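Local coordinates for glutamine aminotransferase class-II domain protein (Ruegeria pomeroyi, PDB 3MDN) that probably hydrolyses the side-chain amide of glutamine to release ammonia, as class-II glutamine amidotransferases of the Ntn-hydrolase fold do, at residues V117-A127 / L172-T181; F191-Y202 / E238-G248. One frame throughout, in Å; residues are numbered along the deposited sequence.

Contact 1 of 2, residues V117-A127 / L172-T181; sequences VGGFEAFRKQA and LEGLSRAHGT
Gly118 O receives both of the hydrogen bonds that join 117-127 to 172-181. Ser176 OG gives the closer one, 2.9 Å from Gly118 O and tilted somewhat from the carbonyl plane; the hydroxyl reaches it because OG stands opposite the serine's own backbone N (chi1 176°), and it is also bonded to His184. The second, from Thr181 N to Gly118 O, is weak at 3.3 Å. Beside these bonds Gly119 CA and Gly180 CA come within 4.0 Å, and a side-chain carbon on Gly119 would collide with Gly180.

The apolar part centres on Phe123. Its CE2 lies 3.6 Å from Leu175 CB, CE1 is 3.7 Å from Ser176 CA, and Leu175 O sits over one ring face near the rim. With chi1 at 59°, CG falls between the backbone N and the carbonyl carbon, which turns the ring toward helix 161-179. Farther along, Ala127 CB meets Leu172 CD2 at 3.9 Å; helix 144-154 also packs on Leu172.

At the exposed end the Gln126 amide puts OE1 over the centre of the His179 ring, 3.8 Å above its plane, with the two planes 46° apart.

This is helix-end packing: the type II turn Val117-Phe120 and the N-terminus of helix 124-129, where Phe123 is the N-cap residue, close against the C-terminal turns of helix 161-179.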
# COMPACT_ATOMS: atom_id res chain seq x y z
N VAL D 117 -4.64 -24.33 12.80
CA VAL D 117 -4.75 -25.75 12.57
C VAL D 117 -3.30 -26.22 12.50
O VAL D 117 -2.54 -25.76 11.63
CB VAL D 117 -5.52 -25.99 11.27
CG1 VAL D 117 -5.66 -27.47 10.94
CG2 VAL D 117 -6.91 -25.30 11.39
N GLY D 118 -2.90 -27.09 13.42
CA GLY D 118 -1.50 -27.49 13.53
C GLY D 118 -0.95 -28.21 12.30
O GLY D 118 -1.54 -29.18 11.85
N GLY D 119 0.17 -27.72 11.77
CA GLY D 119 0.89 -28.34 10.66
C GLY D 119 0.21 -28.12 9.33
O GLY D 119 0.52 -28.78 8.34
N PHE D 120 -0.73 -27.17 9.30
CA PHE D 120 -1.59 -26.96 8.14
C PHE D 120 -0.83 -26.98 6.81
O PHE D 120 -1.24 -27.65 5.85
CB PHE D 120 -2.35 -25.65 8.31
CG PHE D 120 -3.29 -25.33 7.18
CD1 PHE D 120 -4.51 -26.00 7.05
CD2 PHE D 120 -2.98 -24.32 6.27
CE1 PHE D 120 -5.38 -25.69 6.05
CE2 PHE D 120 -3.87 -24.00 5.24
CZ PHE D 120 -5.05 -24.69 5.12
N GLU D 121 0.29 -26.28 6.75
CA GLU D 121 1.02 -26.19 5.47
C GLU D 121 1.41 -27.56 4.92
O GLU D 121 1.50 -27.72 3.72
CB GLU D 121 2.21 -25.25 5.54
CG GLU D 121 1.83 -23.82 5.23
CD GLU D 121 1.49 -23.59 3.74
OE1 GLU D 121 2.33 -23.90 2.85
OE2 GLU D 121 0.37 -23.08 3.46
N ALA D 122 1.57 -28.55 5.80
CA ALA D 122 1.92 -29.88 5.33
C ALA D 122 0.74 -30.61 4.65
O ALA D 122 0.94 -31.64 4.01
CB ALA D 122 2.50 -30.72 6.45
N PHE D 123 -0.48 -30.08 4.77
CA PHE D 123 -1.61 -30.73 4.10
C PHE D 123 -2.57 -29.77 3.41
O PHE D 123 -3.75 -30.07 3.24
CB PHE D 123 -2.37 -31.67 5.06
CG PHE D 123 -2.94 -30.99 6.30
CD1 PHE D 123 -2.22 -30.96 7.49
CD2 PHE D 123 -4.22 -30.44 6.28
CE1 PHE D 123 -2.75 -30.35 8.62
CE2 PHE D 123 -4.75 -29.86 7.39
CZ PHE D 123 -4.02 -29.81 8.58
N ARG D 124 -2.06 -28.60 3.02
CA ARG D 124 -2.95 -27.57 2.50
C ARG D 124 -3.77 -28.10 1.33
O ARG D 124 -4.96 -27.80 1.22
CB ARG D 124 -2.23 -26.28 2.10
CG ARG D 124 -3.19 -25.29 1.41
CD ARG D 124 -2.80 -23.85 1.62
NE ARG D 124 -1.62 -23.53 0.86
CZ ARG D 124 -1.62 -23.09 -0.39
NH1 ARG D 124 -0.47 -22.85 -0.97
NH2 ARG D 124 -2.76 -22.90 -1.06
N LYS D 125 -3.13 -28.89 0.47
CA LYS D 125 -3.80 -29.42 -0.71
C LYS D 125 -5.08 -30.18 -0.37
O LYS D 125 -6.14 -29.89 -0.93
CB LYS D 125 -2.85 -30.29 -1.54
CG LYS D 125 -3.45 -30.79 -2.83
CD LYS D 125 -2.37 -31.37 -3.74
CE LYS D 125 -2.96 -31.81 -5.06
NZ LYS D 125 -1.96 -32.58 -5.79
N GLN D 126 -4.98 -31.13 0.57
CA GLN D 126 -6.13 -31.91 1.01
C GLN D 126 -7.20 -31.04 1.68
O GLN D 126 -8.40 -31.28 1.50
CB GLN D 126 -5.70 -33.02 1.98
CG GLN D 126 -4.75 -34.06 1.38
CD GLN D 126 -3.30 -33.80 1.77
OE1 GLN D 126 -2.64 -34.66 2.35
NE2 GLN D 126 -2.80 -32.60 1.47
N ALA D 127 -6.77 -30.03 2.44
CA ALA D 127 -7.75 -29.12 3.01
C ALA D 127 -8.48 -28.37 1.90
O ALA D 127 -9.70 -28.20 1.97
CB ALA D 127 -7.11 -28.15 3.99
N LEU D 172 -11.09 -30.66 9.69
CA LEU D 172 -9.72 -30.11 9.70
C LEU D 172 -8.87 -30.67 10.83
O LEU D 172 -7.66 -30.88 10.67
CB LEU D 172 -9.75 -28.58 9.77
CG LEU D 172 -10.00 -27.82 8.47
CD1 LEU D 172 -10.16 -26.34 8.75
CD2 LEU D 172 -8.88 -28.05 7.49
N GLU D 173 -9.51 -30.94 11.96
CA GLU D 173 -8.79 -31.53 13.07
C GLU D 173 -8.33 -32.94 12.72
O GLU D 173 -7.21 -33.33 13.08
CB GLU D 173 -9.63 -31.51 14.36
CG GLU D 173 -8.88 -32.00 15.57
CD GLU D 173 -9.71 -32.05 16.85
OE1 GLU D 173 -10.42 -31.07 17.19
OE2 GLU D 173 -9.60 -33.07 17.56
N GLY D 174 -9.18 -33.69 12.02
CA GLY D 174 -8.80 -35.02 11.54
C GLY D 174 -7.61 -34.98 10.57
O GLY D 174 -6.69 -35.81 10.65
N LEU D 175 -7.61 -34.01 9.65
CA LEU D 175 -6.49 -33.92 8.73
C LEU D 175 -5.22 -33.55 9.50
O LEU D 175 -4.12 -34.02 9.17
CB LEU D 175 -6.76 -32.89 7.63
CG LEU D 175 -7.71 -33.34 6.52
CD1 LEU D 175 -8.32 -32.10 5.78
CD2 LEU D 175 -6.99 -34.27 5.57
N SER D 176 -5.37 -32.71 10.54
CA SER D 176 -4.22 -32.35 11.36
C SER D 176 -3.69 -33.58 12.10
O SER D 176 -2.49 -33.86 12.07
CB SER D 176 -4.54 -31.21 12.32
OG SER D 176 -3.43 -30.95 13.15
N ARG D 177 -4.57 -34.33 12.76
CA ARG D 177 -4.16 -35.58 13.41
C ARG D 177 -3.47 -36.52 12.44
O ARG D 177 -2.51 -37.19 12.82
CB ARG D 177 -5.33 -36.30 14.06
CG ARG D 177 -5.84 -35.61 15.29
CD ARG D 177 -6.01 -36.54 16.49
NE ARG D 177 -6.42 -35.72 17.63
CZ ARG D 177 -7.62 -35.16 17.68
NH1 ARG D 177 -8.48 -35.38 16.69
NH2 ARG D 177 -7.95 -34.39 18.72
N ALA D 178 -3.93 -36.56 11.19
CA ALA D 178 -3.35 -37.44 10.16
C ALA D 178 -2.00 -36.96 9.60
O ALA D 178 -1.08 -37.75 9.41
CB ALA D 178 -4.32 -37.62 8.99
N HIS D 179 -1.91 -35.66 9.30
CA HIS D 179 -0.77 -35.15 8.53
C HIS D 179 0.02 -34.03 9.21
O HIS D 179 1.07 -33.62 8.72
CB HIS D 179 -1.22 -34.66 7.14
CG HIS D 179 -2.18 -35.58 6.44
ND1 HIS D 179 -1.81 -36.81 5.95
CD2 HIS D 179 -3.50 -35.44 6.13
CE1 HIS D 179 -2.85 -37.38 5.36
NE2 HIS D 179 -3.88 -36.57 5.46
N GLY D 180 -0.51 -33.51 10.31
CA GLY D 180 -0.04 -32.25 10.87
C GLY D 180 0.69 -32.43 12.19
O GLY D 180 1.41 -33.40 12.38
N THR D 181 0.52 -31.48 13.10
CA THR D 181 1.16 -31.58 14.40
C THR D 181 0.24 -30.98 15.44
O THR D 181 -0.86 -30.52 15.11
CB THR D 181 2.50 -30.79 14.47
OG1 THR D 181 2.24 -29.40 14.26
CG2 THR D 181 3.46 -31.25 13.44

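Contact 2 of 2, residues F191-Y202 / E238-G248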
# COMPACT_ATOMS: atom_id res chain seq x y z
N PHE D 191 -18.59 -14.71 13.59
CA PHE D 191 -19.16 -14.84 12.26
C PHE D 191 -20.64 -14.40 12.28
O PHE D 191 -21.25 -14.41 13.32
CB PHE D 191 -18.95 -16.24 11.65
CG PHE D 191 -19.43 -17.39 12.50
CD1 PHE D 191 -18.68 -17.86 13.57
CD2 PHE D 191 -20.63 -18.03 12.21
CE1 PHE D 191 -19.14 -18.92 14.36
CE2 PHE D 191 -21.09 -19.09 12.99
CZ PHE D 191 -20.34 -19.55 14.04
N SER D 192 -21.16 -13.96 11.13
CA SER D 192 -22.51 -13.35 11.05
C SER D 192 -23.14 -13.57 9.70
O SER D 192 -22.44 -13.71 8.68
CB SER D 192 -22.43 -11.83 11.27
OG SER D 192 -23.73 -11.23 11.35
N ASP D 193 -24.47 -13.55 9.68
CA ASP D 193 -25.20 -13.56 8.41
C ASP D 193 -25.82 -12.20 8.20
O ASP D 193 -26.63 -12.03 7.32
CB ASP D 193 -26.31 -14.64 8.41
CG ASP D 193 -27.24 -14.53 9.62
OD1 ASP D 193 -27.15 -13.53 10.38
OD2 ASP D 193 -28.06 -15.45 9.83
N GLY D 194 -25.44 -11.23 9.02
CA GLY D 194 -26.00 -9.90 8.88
C GLY D 194 -27.26 -9.67 9.69
O GLY D 194 -27.76 -8.55 9.72
N GLN D 195 -27.78 -10.72 10.33
CA GLN D 195 -28.88 -10.61 11.29
C GLN D 195 -28.52 -11.09 12.71
O GLN D 195 -28.90 -10.47 13.72
CB GLN D 195 -30.10 -11.38 10.78
CG GLN D 195 -30.98 -10.59 9.77
CD GLN D 195 -32.27 -10.07 10.47
OE1 GLN D 195 -33.32 -10.75 10.48
NE2 GLN D 195 -32.17 -8.90 11.10
N THR D 196 -27.79 -12.20 12.78
CA THR D 196 -27.39 -12.80 14.06
C THR D 196 -25.88 -12.76 14.12
O THR D 196 -25.23 -12.91 13.10
CB THR D 196 -27.87 -14.28 14.15
OG1 THR D 196 -29.29 -14.32 14.04
CG2 THR D 196 -27.47 -14.92 15.47
N LEU D 197 -25.31 -12.60 15.32
CA LEU D 197 -23.87 -12.61 15.46
C LEU D 197 -23.52 -13.88 16.25
O LEU D 197 -24.18 -14.19 17.25
CB LEU D 197 -23.39 -11.37 16.23
CG LEU D 197 -21.93 -11.41 16.71
CD1 LEU D 197 -21.01 -11.47 15.49
CD2 LEU D 197 -21.56 -10.19 17.60
N TYR D 198 -22.50 -14.61 15.80
CA TYR D 198 -22.12 -15.88 16.42
C TYR D 198 -20.68 -15.79 16.89
O TYR D 198 -19.88 -15.05 16.32
CB TYR D 198 -22.18 -17.04 15.42
CG TYR D 198 -23.55 -17.32 14.87
CD1 TYR D 198 -23.93 -16.82 13.63
CD2 TYR D 198 -24.49 -18.03 15.63
CE1 TYR D 198 -25.20 -17.06 13.11
CE2 TYR D 198 -25.78 -18.28 15.11
CZ TYR D 198 -26.11 -17.80 13.86
OH TYR D 198 -27.37 -18.00 13.35
N ALA D 199 -20.34 -16.60 17.88
CA ALA D 199 -18.94 -16.77 18.20
C ALA D 199 -18.77 -18.14 18.81
O ALA D 199 -19.65 -18.62 19.50
CB ALA D 199 -18.47 -15.67 19.16
N ALA D 200 -17.64 -18.77 18.55
CA ALA D 200 -17.40 -20.10 19.10
C ALA D 200 -15.97 -20.14 19.60
O ALA D 200 -15.13 -19.38 19.15
CB ALA D 200 -17.64 -21.18 18.03
N ARG D 201 -15.73 -21.01 20.56
CA ARG D 201 -14.40 -21.21 21.13
C ARG D 201 -14.22 -22.69 21.36
O ARG D 201 -15.09 -23.34 21.97
CB ARG D 201 -14.23 -20.43 22.44
CG ARG D 201 -12.86 -20.55 23.10
CD ARG D 201 -12.84 -19.80 24.44
NE ARG D 201 -11.52 -19.77 25.07
CZ ARG D 201 -11.31 -19.42 26.34
NH1 ARG D 201 -12.34 -19.10 27.12
NH2 ARG D 201 -10.07 -19.42 26.83
N TYR D 202 -13.11 -23.22 20.84
CA TYR D 202 -12.83 -24.64 20.94
C TYR D 202 -11.33 -24.93 20.79
O TYR D 202 -10.63 -24.22 20.10
CB TYR D 202 -13.63 -25.41 19.87
CG TYR D 202 -13.14 -26.84 19.70
CD1 TYR D 202 -13.48 -27.82 20.64
CD2 TYR D 202 -12.25 -27.17 18.69
CE1 TYR D 202 -12.99 -29.12 20.53
CE2 TYR D 202 -11.77 -28.45 18.56
CZ TYR D 202 -12.14 -29.43 19.49
OH TYR D 202 -11.65 -30.72 19.35
N GLU D 238 -16.79 -14.44 30.32
CA GLU D 238 -15.95 -15.32 29.53
C GLU D 238 -16.78 -16.40 28.79
O GLU D 238 -17.58 -17.08 29.41
CB GLU D 238 -14.88 -16.00 30.43
CG GLU D 238 -13.89 -16.86 29.58
CD GLU D 238 -12.71 -17.42 30.38
OE1 GLU D 238 -12.31 -16.82 31.39
OE2 GLU D 238 -12.16 -18.48 30.00
N LEU D 239 -16.57 -16.58 27.49
CA LEU D 239 -17.19 -17.71 26.82
C LEU D 239 -16.22 -18.87 27.01
O LEU D 239 -15.11 -18.85 26.51
CB LEU D 239 -17.45 -17.41 25.32
CG LEU D 239 -18.02 -18.52 24.42
CD1 LEU D 239 -19.46 -18.87 24.77
CD2 LEU D 239 -17.95 -18.11 22.93
N ARG D 240 -16.63 -19.89 27.76
CA ARG D 240 -15.75 -21.03 28.01
C ARG D 240 -15.45 -21.85 26.74
O ARG D 240 -16.25 -21.85 25.79
CB ARG D 240 -16.35 -21.91 29.12
CG ARG D 240 -16.45 -21.16 30.45
CD ARG D 240 -16.95 -22.02 31.64
NE ARG D 240 -18.04 -22.94 31.28
CZ ARG D 240 -19.29 -22.57 30.96
NH1 ARG D 240 -19.64 -21.28 30.93
NH2 ARG D 240 -20.19 -23.50 30.65
N PRO D 241 -14.28 -22.52 26.72
CA PRO D 241 -13.97 -23.43 25.61
C PRO D 241 -15.07 -24.49 25.48
O PRO D 241 -15.64 -24.87 26.48
CB PRO D 241 -12.65 -24.12 26.04
CG PRO D 241 -12.18 -23.39 27.23
CD PRO D 241 -13.34 -22.66 27.84
N GLY D 242 -15.37 -24.95 24.27
CA GLY D 242 -16.43 -25.97 24.10
C GLY D 242 -17.83 -25.37 24.08
O GLY D 242 -18.81 -26.04 24.40
N ARG D 243 -17.92 -24.09 23.71
CA ARG D 243 -19.18 -23.31 23.79
C ARG D 243 -19.38 -22.43 22.54
O ARG D 243 -18.42 -22.00 21.94
CB ARG D 243 -19.18 -22.37 25.03
CG ARG D 243 -19.09 -23.07 26.37
CD ARG D 243 -20.38 -23.85 26.69
NE ARG D 243 -21.36 -22.98 27.33
CZ ARG D 243 -22.57 -23.37 27.73
NH1 ARG D 243 -22.97 -24.61 27.54
NH2 ARG D 243 -23.37 -22.51 28.32
N MSE D 244 -20.64 -22.17 22.20
CA MSE D 244 -21.01 -21.26 21.11
C MSE D 244 -22.02 -20.23 21.58
O MSE D 244 -23.01 -20.56 22.24
CB MSE D 244 -21.57 -22.02 19.89
CG MSE D 244 -22.11 -21.09 18.77
SE MSE D 244 -22.43 -22.00 17.03
CE MSE D 244 -20.65 -22.66 16.81
N LEU D 245 -21.76 -18.98 21.23
CA LEU D 245 -22.58 -17.88 21.66
C LEU D 245 -23.40 -17.42 20.46
O LEU D 245 -22.88 -17.36 19.34
CB LEU D 245 -21.66 -16.74 22.09
CG LEU D 245 -22.28 -15.40 22.49
CD1 LEU D 245 -23.03 -15.57 23.84
CD2 LEU D 245 -21.19 -14.30 22.57
N THR D 246 -24.65 -17.08 20.69
CA THR D 246 -25.53 -16.61 19.62
C THR D 246 -26.18 -15.33 20.14
O THR D 246 -26.79 -15.34 21.21
CB THR D 246 -26.63 -17.66 19.31
OG1 THR D 246 -26.04 -18.85 18.74
CG2 THR D 246 -27.71 -17.08 18.36
N ILE D 247 -26.01 -14.24 19.39
CA ILE D 247 -26.65 -12.98 19.68
C ILE D 247 -27.54 -12.55 18.52
O ILE D 247 -27.05 -12.28 17.40
CB ILE D 247 -25.63 -11.88 20.01
CG1 ILE D 247 -24.83 -12.29 21.27
CG2 ILE D 247 -26.39 -10.56 20.30
CD1 ILE D 247 -23.45 -11.67 21.34
N GLY D 248 -28.83 -12.50 18.78
CA GLY D 248 -29.79 -12.18 17.73
C GLY D 248 -31.06 -11.57 18.27
O GLY D 248 -31.05 -10.89 19.30
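Strands 197-202 and 243-248 run antiparallel, 170° between their directions and 4.6 Å apart at closest approach, with Leu197-Ile247, Ala199-Leu245 and Arg201-Arg243 as hydrogen-bonded pairs. The Leu197 N to Ile247 O bond measures 2.7 Å and is nearly straight. At the other end the regular pattern breaks: Gly242 N bonds to Arg201 O at 2.8 Å, while Arg243 N reaches the same oxygen only weakly, and this G1 beta bulge has Gly242 at positive phi.

On the face carrying Tyr198, Ala200, Met244 and Thr246, Tyr198 and Thr246 lie side by side, Thr246 OG1 meeting the ring edge 3.6 Å from Tyr198 CD2. Thr196 CG2 covers one face of that ring. Met244, present as selenomethionine, bends at its last torsion (chi3 -57°), bringing CE to 3.6 Å from Ala200 CB and near the edge of the Phe191 ring; Leu165 of helix 161-179 packs on both Met244 and Phe191. Leu197, Leu245 and Ile247 occupy the other face and touch Val224 of strand 221-225.

Arg201 extends along Glu238-Pro241, the end of strand 237-238 and the loop after it. Its NH1 donates to Leu239 O at 2.8 Å and to Glu238 OE2 at 3.0 Å, both acceptors in the guanidinium plane; the carboxylate is met on its anti side, somewhat out of its plane, which is turned 44° from the guanidinium. Pro241 CD lies over one face, and NH2 bonds to Ala208 O. A leucine at this position would probably leave Glu238 without its ion-pair mate and Leu239 O without this donor, freeing the segment to shift.

Packed by a helix on one face and a second sheet on the other, the strand pair fits the alpha-beta-beta-alpha sandwich of Ntn hydrolases.

How the contacts relate
Contact 2 lies near the middle of the chain, its centre about 9 Å from the chain centre, whereas contact 1 is peripheral at about 20 Å, and the two centres are about 25 Å apart. Helix 161-179 relates to both: its C-terminal end forms half of contact 1, and its earlier part covers one sheet face of contact 2. Glu173 OE1 and Tyr202 OH, 2.5 Å apart in a probable hydrogen bond, join them directly. Backbone pairing dominates contact 2, with a buried arginine paired to an exposed glutamate at one end; contact 1 relies on an aromatic side chain and close glycines. Another subunit reaches Glu121, Arg124 and Lys125 of contact 1, but none touches contact 2.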